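Local atomic coordinates of arginyl-trna synthetase (Thermus thermophilus, PDB entry 1IQ0), a protein that probably joins L-arginine to its cognate tRNA at the expense of ATP, as a monomeric class I arginyl-tRNA synthetase. Residues 141-153 with 232-244. Numbering follows the deposited sequence.
Sequences REVLVLNYIDDTG and ARYDLLVWESDIV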
loop_
_atom_site.group_PDB
_atom_site.type_symbol
_atom_site.label_atom_id
_atom_site.label_comp_id
_atom_site.label_asym_id
_atom_site.label_seq_id
_atom_site.Cartn_x
_atom_site.Cartn_y
_atom_site.Cartn_z
ATOM N N ARG A 141 -13.415 -2.370 -0.864
ATOM C CA ARG A 141 -13.078 -3.295 -1.941
ATOM C C ARG A 141 -12.801 -4.714 -1.469
ATOM O O ARG A 141 -12.315 -4.930 -0.353
ATOM C CB ARG A 141 -11.863 -2.785 -2.725
ATOM C CG ARG A 141 -12.013 -1.362 -3.265
ATOM C CD ARG A 141 -13.323 -1.178 -4.024
ATOM N NE ARG A 141 -13.417 -2.007 -5.225
ATOM C CZ ARG A 141 -12.782 -1.752 -6.365
ATOM N NH1 ARG A 141 -11.997 -0.688 -6.466
ATOM N NH2 ARG A 141 -12.947 -2.553 -7.411
ATOM N N GLU A 142 -13.131 -5.680 -2.326
ATOM C CA GLU A 142 -12.885 -7.090 -2.044
ATOM C C GLU A 142 -11.446 -7.278 -2.516
ATOM O O GLU A 142 -11.165 -7.253 -3.717
ATOM C CB GLU A 142 -13.835 -7.982 -2.847
ATOM C CG GLU A 142 -13.638 -9.463 -2.569
ATOM C CD GLU A 142 -14.573 -10.346 -3.366
ATOM O OE1 GLU A 142 -14.519 -11.577 -3.177
ATOM O OE2 GLU A 142 -15.358 -9.816 -4.180
ATOM N N VAL A 143 -10.542 -7.463 -1.561
ATOM C CA VAL A 143 -9.117 -7.564 -1.850
ATOM C C VAL A 143 -8.457 -8.913 -1.604
ATOM O O VAL A 143 -8.756 -9.600 -0.631
ATOM C CB VAL A 143 -8.344 -6.493 -1.025
ATOM C CG1 VAL A 143 -6.844 -6.591 -1.275
ATOM C CG2 VAL A 143 -8.865 -5.108 -1.378
ATOM N N LEU A 144 -7.545 -9.272 -2.502
ATOM C CA LEU A 144 -6.784 -10.509 -2.383
ATOM C C LEU A 144 -5.328 -10.166 -2.656
ATOM O O LEU A 144 -5.018 -9.441 -3.604
ATOM C CB LEU A 144 -7.271 -11.556 -3.388
ATOM C CG LEU A 144 -8.633 -12.195 -3.117
ATOM C CD1 LEU A 144 -8.931 -13.206 -4.228
ATOM C CD2 LEU A 144 -8.642 -12.885 -1.749
ATOM N N VAL A 145 -4.438 -10.672 -1.810
ATOM C CA VAL A 145 -3.010 -10.416 -1.948
ATOM C C VAL A 145 -2.298 -11.662 -2.480
ATOM O O VAL A 145 -2.390 -12.749 -1.908
ATOM C CB VAL A 145 -2.404 -9.997 -0.585
ATOM C CG1 VAL A 145 -0.879 -9.945 -0.667
ATOM C CG2 VAL A 145 -2.950 -8.632 -0.185
ATOM N N LEU A 146 -1.586 -11.492 -3.584
ATOM C CA LEU A 146 -0.871 -12.598 -4.201
ATOM C C LEU A 146 0.633 -12.390 -4.122
ATOM O O LEU A 146 1.119 -11.275 -4.308
ATOM C CB LEU A 146 -1.297 -12.728 -5.669
ATOM C CG LEU A 146 -0.659 -13.810 -6.554
ATOM C CD1 LEU A 146 -1.553 -14.050 -7.756
ATOM C CD2 LEU A 146 0.744 -13.384 -7.007
ATOM N N ASN A 147 1.360 -13.466 -3.833
ATOM C CA ASN A 147 2.818 -13.423 -3.770
ATOM C C ASN A 147 3.324 -14.416 -4.830
ATOM O O ASN A 147 3.085 -15.618 -4.725
ATOM C CB ASN A 147 3.297 -13.821 -2.369
ATOM C CG ASN A 147 4.801 -13.637 -2.182
ATOM O OD1 ASN A 147 5.320 -13.766 -1.068
ATOM N ND2 ASN A 147 5.505 -13.340 -3.266
ATOM N N TYR A 148 3.994 -13.899 -5.861
ATOM C CA TYR A 148 4.508 -14.719 -6.960
ATOM C C TYR A 148 5.862 -15.320 -6.612
ATOM O O TYR A 148 6.788 -14.598 -6.266
ATOM C CB TYR A 148 4.630 -13.874 -8.234
ATOM C CG TYR A 148 5.442 -14.518 -9.342
ATOM C CD1 TYR A 148 4.997 -15.682 -9.975
ATOM C CD2 TYR A 148 6.666 -13.976 -9.738
ATOM C CE1 TYR A 148 5.752 -16.294 -10.978
ATOM C CE2 TYR A 148 7.431 -14.576 -10.740
ATOM C CZ TYR A 148 6.966 -15.737 -11.355
ATOM O OH TYR A 148 7.701 -16.325 -12.356
ATOM N N ILE A 149 5.969 -16.642 -6.719
ATOM C CA ILE A 149 7.204 -17.345 -6.385
ATOM C C ILE A 149 7.888 -17.888 -7.648
ATOM O O ILE A 149 7.415 -18.843 -8.259
ATOM C CB ILE A 149 6.913 -18.526 -5.410
ATOM C CG1 ILE A 149 5.977 -18.068 -4.279
ATOM C CG2 ILE A 149 8.218 -19.058 -4.822
ATOM C CD1 ILE A 149 6.542 -16.949 -3.383
ATOM N N ASP A 150 8.998 -17.267 -8.038
ATOM C CA ASP A 150 9.740 -17.690 -9.226
ATOM C C ASP A 150 10.661 -18.851 -8.831
ATOM O O ASP A 150 11.867 -18.682 -8.671
ATOM C CB ASP A 150 10.565 -16.514 -9.775
ATOM C CG ASP A 150 11.196 -16.820 -11.140
ATOM O OD1 ASP A 150 11.101 -17.968 -11.595
ATOM O OD2 ASP A 150 11.795 -15.912 -11.759
ATOM N N ASP A 151 10.087 -20.034 -8.672
ATOM C CA ASP A 151 10.867 -21.191 -8.256
ATOM C C ASP A 151 11.692 -21.866 -9.349
ATOM O O ASP A 151 12.373 -22.842 -9.070
ATOM C CB ASP A 151 9.956 -22.233 -7.605
ATOM C CG ASP A 151 8.931 -22.785 -8.565
ATOM O OD1 ASP A 151 8.629 -23.993 -8.476
ATOM O OD2 ASP A 151 8.421 -22.006 -9.398
ATOM N N THR A 152 11.634 -21.356 -10.580
ATOM C CA THR A 152 12.404 -21.940 -11.674
ATOM C C THR A 152 13.425 -20.936 -12.194
ATOM O O THR A 152 14.003 -21.122 -13.266
ATOM C CB THR A 152 11.502 -22.345 -12.872
ATOM O OG1 THR A 152 10.946 -21.170 -13.473
ATOM C CG2 THR A 152 10.376 -23.248 -12.416
ATOM N N GLY A 153 13.654 -19.875 -11.431
ATOM C CA GLY A 153 14.578 -18.846 -11.883
ATOM C C GLY A 153 16.050 -19.167 -11.732
ATOM O O GLY A 153 16.443 -19.954 -10.877
ATOM N N ALA A 232 2.932 -8.213 7.195
ATOM C CA ALA A 232 2.348 -8.244 5.850
ATOM C C ALA A 232 1.378 -9.427 5.792
ATOM O O ALA A 232 1.588 -10.433 6.469
ATOM C CB ALA A 232 3.449 -8.421 4.811
ATOM N N ARG A 233 0.323 -9.314 4.990
ATOM C CA ARG A 233 -0.657 -10.400 4.881
ATOM C C ARG A 233 -0.712 -10.965 3.458
ATOM O O ARG A 233 -0.542 -10.231 2.492
ATOM C CB ARG A 233 -2.056 -9.901 5.271
ATOM C CG ARG A 233 -2.078 -8.856 6.383
ATOM C CD ARG A 233 -3.503 -8.479 6.809
ATOM N NE ARG A 233 -4.424 -8.299 5.685
ATOM C CZ ARG A 233 -4.198 -7.516 4.633
ATOM N NH1 ARG A 233 -3.070 -6.824 4.544
ATOM N NH2 ARG A 233 -5.098 -7.428 3.660
ATOM N N TYR A 234 -0.949 -12.270 3.330
ATOM C CA TYR A 234 -1.032 -12.895 2.012
ATOM C C TYR A 234 -2.174 -13.888 1.920
ATOM O O TYR A 234 -2.446 -14.626 2.869
ATOM C CB TYR A 234 0.267 -13.636 1.659
ATOM C CG TYR A 234 1.513 -12.793 1.742
ATOM C CD1 TYR A 234 2.198 -12.651 2.947
ATOM C CD2 TYR A 234 1.996 -12.113 0.621
ATOM C CE1 TYR A 234 3.336 -11.858 3.038
ATOM C CE2 TYR A 234 3.131 -11.309 0.701
ATOM C CZ TYR A 234 3.794 -11.189 1.916
ATOM O OH TYR A 234 4.899 -10.384 2.016
ATOM N N ASP A 235 -2.837 -13.916 0.769
ATOM C CA ASP A 235 -3.926 -14.858 0.554
ATOM C C ASP A 235 -3.481 -15.996 -0.367
ATOM O O ASP A 235 -3.784 -17.166 -0.125
ATOM C CB ASP A 235 -5.127 -14.162 -0.083
ATOM C CG ASP A 235 -5.720 -13.098 0.808
ATOM O OD1 ASP A 235 -5.541 -11.900 0.502
ATOM O OD2 ASP A 235 -6.358 -13.466 1.820
ATOM N N LEU A 236 -2.751 -15.647 -1.421
ATOM C CA LEU A 236 -2.324 -16.640 -2.395
ATOM C C LEU A 236 -0.841 -16.637 -2.726
ATOM O O LEU A 236 -0.168 -15.610 -2.684
ATOM C CB LEU A 236 -3.082 -16.432 -3.705
ATOM C CG LEU A 236 -4.608 -16.368 -3.687
ATOM C CD1 LEU A 236 -5.093 -15.609 -4.919
ATOM C CD2 LEU A 236 -5.183 -17.780 -3.639
ATOM N N LEU A 237 -0.357 -17.813 -3.083
ATOM C CA LEU A 237 1.016 -18.005 -3.511
ATOM C C LEU A 237 0.852 -18.633 -4.886
ATOM O O LEU A 237 0.039 -19.529 -5.053
ATOM C CB LEU A 237 1.736 -18.995 -2.597
ATOM C CG LEU A 237 2.837 -18.527 -1.644
ATOM C CD1 LEU A 237 2.420 -17.308 -0.861
ATOM C CD2 LEU A 237 3.185 -19.686 -0.720
ATOM N N VAL A 238 1.581 -18.136 -5.875
ATOM C CA VAL A 238 1.536 -18.723 -7.200
ATOM C C VAL A 238 2.971 -19.017 -7.610
ATOM O O VAL A 238 3.811 -18.116 -7.661
ATOM C CB VAL A 238 0.882 -17.789 -8.244
ATOM C CG1 VAL A 238 1.090 -18.360 -9.632
ATOM C CG2 VAL A 238 -0.618 -17.677 -7.974
ATOM N N TRP A 239 3.241 -20.288 -7.891
ATOM C CA TRP A 239 4.569 -20.741 -8.285
ATOM C C TRP A 239 4.745 -20.812 -9.803
ATOM O O TRP A 239 3.869 -21.289 -10.529
ATOM C CB TRP A 239 4.853 -22.126 -7.663
ATOM C CG TRP A 239 4.829 -22.138 -6.143
ATOM C CD1 TRP A 239 3.776 -21.805 -5.338
ATOM C CD2 TRP A 239 5.917 -22.456 -5.261
ATOM N NE1 TRP A 239 4.138 -21.892 -4.018
ATOM C CE2 TRP A 239 5.446 -22.287 -3.938
ATOM C CE3 TRP A 239 7.244 -22.863 -5.459
ATOM C CZ2 TRP A 239 6.257 -22.510 -2.812
ATOM C CZ3 TRP A 239 8.053 -23.088 -4.340
ATOM C CH2 TRP A 239 7.554 -22.908 -3.034
ATOM N N GLU A 240 5.893 -20.339 -10.280
ATOM C CA GLU A 240 6.200 -20.372 -11.701
ATOM C C GLU A 240 6.041 -21.789 -12.273
ATOM O O GLU A 240 5.480 -21.963 -13.359
ATOM C CB GLU A 240 7.628 -19.861 -11.934
ATOM C CG GLU A 240 8.085 -19.892 -13.394
ATOM C CD GLU A 240 7.206 -19.049 -14.308
ATOM O OE1 GLU A 240 6.726 -17.983 -13.875
ATOM O OE2 GLU A 240 7.008 -19.443 -15.468
ATOM N N SER A 241 6.532 -22.803 -11.559
ATOM C CA SER A 241 6.404 -24.180 -12.051
ATOM C C SER A 241 4.942 -24.597 -12.224
ATOM O O SER A 241 4.625 -25.399 -13.104
ATOM C CB SER A 241 7.138 -25.173 -11.136
ATOM O OG SER A 241 6.681 -25.112 -9.802
ATOM N N ASP A 242 4.049 -24.069 -11.389
ATOM C CA ASP A 242 2.622 -24.385 -11.533
ATOM C C ASP A 242 2.060 -23.609 -12.727
ATOM O O ASP A 242 1.162 -24.085 -13.420
ATOM C CB ASP A 242 1.849 -24.023 -10.262
ATOM C CG ASP A 242 2.161 -24.963 -9.110
ATOM O OD1 ASP A 242 2.257 -24.495 -7.953
ATOM O OD2 ASP A 242 2.305 -26.173 -9.367
ATOM N N ILE A 243 2.589 -22.411 -12.966
ATOM C CA ILE A 243 2.144 -21.605 -14.101
ATOM C C ILE A 243 2.501 -22.347 -15.399
ATOM O O ILE A 243 1.747 -22.320 -16.370
ATOM C CB ILE A 243 2.810 -20.198 -14.092
ATOM C CG1 ILE A 243 2.121 -19.306 -13.052
ATOM C CG2 ILE A 243 2.751 -19.571 -15.484
ATOM C CD1 ILE A 243 2.682 -17.869 -12.968
ATOM N N VAL A 244 3.652 -23.013 -15.401
ATOM C CA VAL A 244 4.093 -23.776 -16.567
ATOM C C VAL A 244 3.176 -24.989 -16.780
ATOM O O VAL A 244 2.716 -25.238 -17.896
ATOM C CB VAL A 244 5.570 -24.253 -16.400
ATOM C CG1 VAL A 244 5.943 -25.267 -17.507
ATOM C CG2 VAL A 244 6.512 -23.045 -16.465
#
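With its chi1 at 64°, Asp151 holds its carboxylate between its own backbone N and carbonyl carbon, facing the start of helix 240-244; Ser241, with OG in the equivalent position, turns its hydroxyl to meet it. The carboxylate takes two bonds, both on syn lone pairs: Ser241 OG gives one to Asp151 OD1 at 2.6 Å, and Ser241 N gives the other to Asp151 OD2 at 3.0 Å. Were Asp151 an alanine, the Ser241 hydroxyl would probably be set free to turn and its amide left without this acceptor at the helix start. Next door, Tyr148 OH donates a very short bond, 2.5 Å, to Glu240 OE1, which lies at the ring edge while the carboxylate plane stands 84° from the ring. The other oxygen of Glu240 pairs with Lys304. The strands leading into these groups, 141-149 and 236-239, are parallel neighbours in the central sheet of the class I, Rossmann-type catalytic domain, joined by a long, largely helical connection. Strand 141-149 sits between strands 104-108 and 236-239; beyond the last strand pair, Ile149 with Trp239, the first helical amide, Glu240 N, bonds to Ile149 O at 2.9 Å. Ile149 lays CG2 over the six-membered ring of Trp239, 4.0 Å from its centroid, a CH-pi contact. Where the pairing begins, just before strand 236-239, Val145 O accepts from both Asp235 N and Leu236 N, while Asp235 OD1 reaches back with its anti lone pair to Val145 N at 2.8 Å.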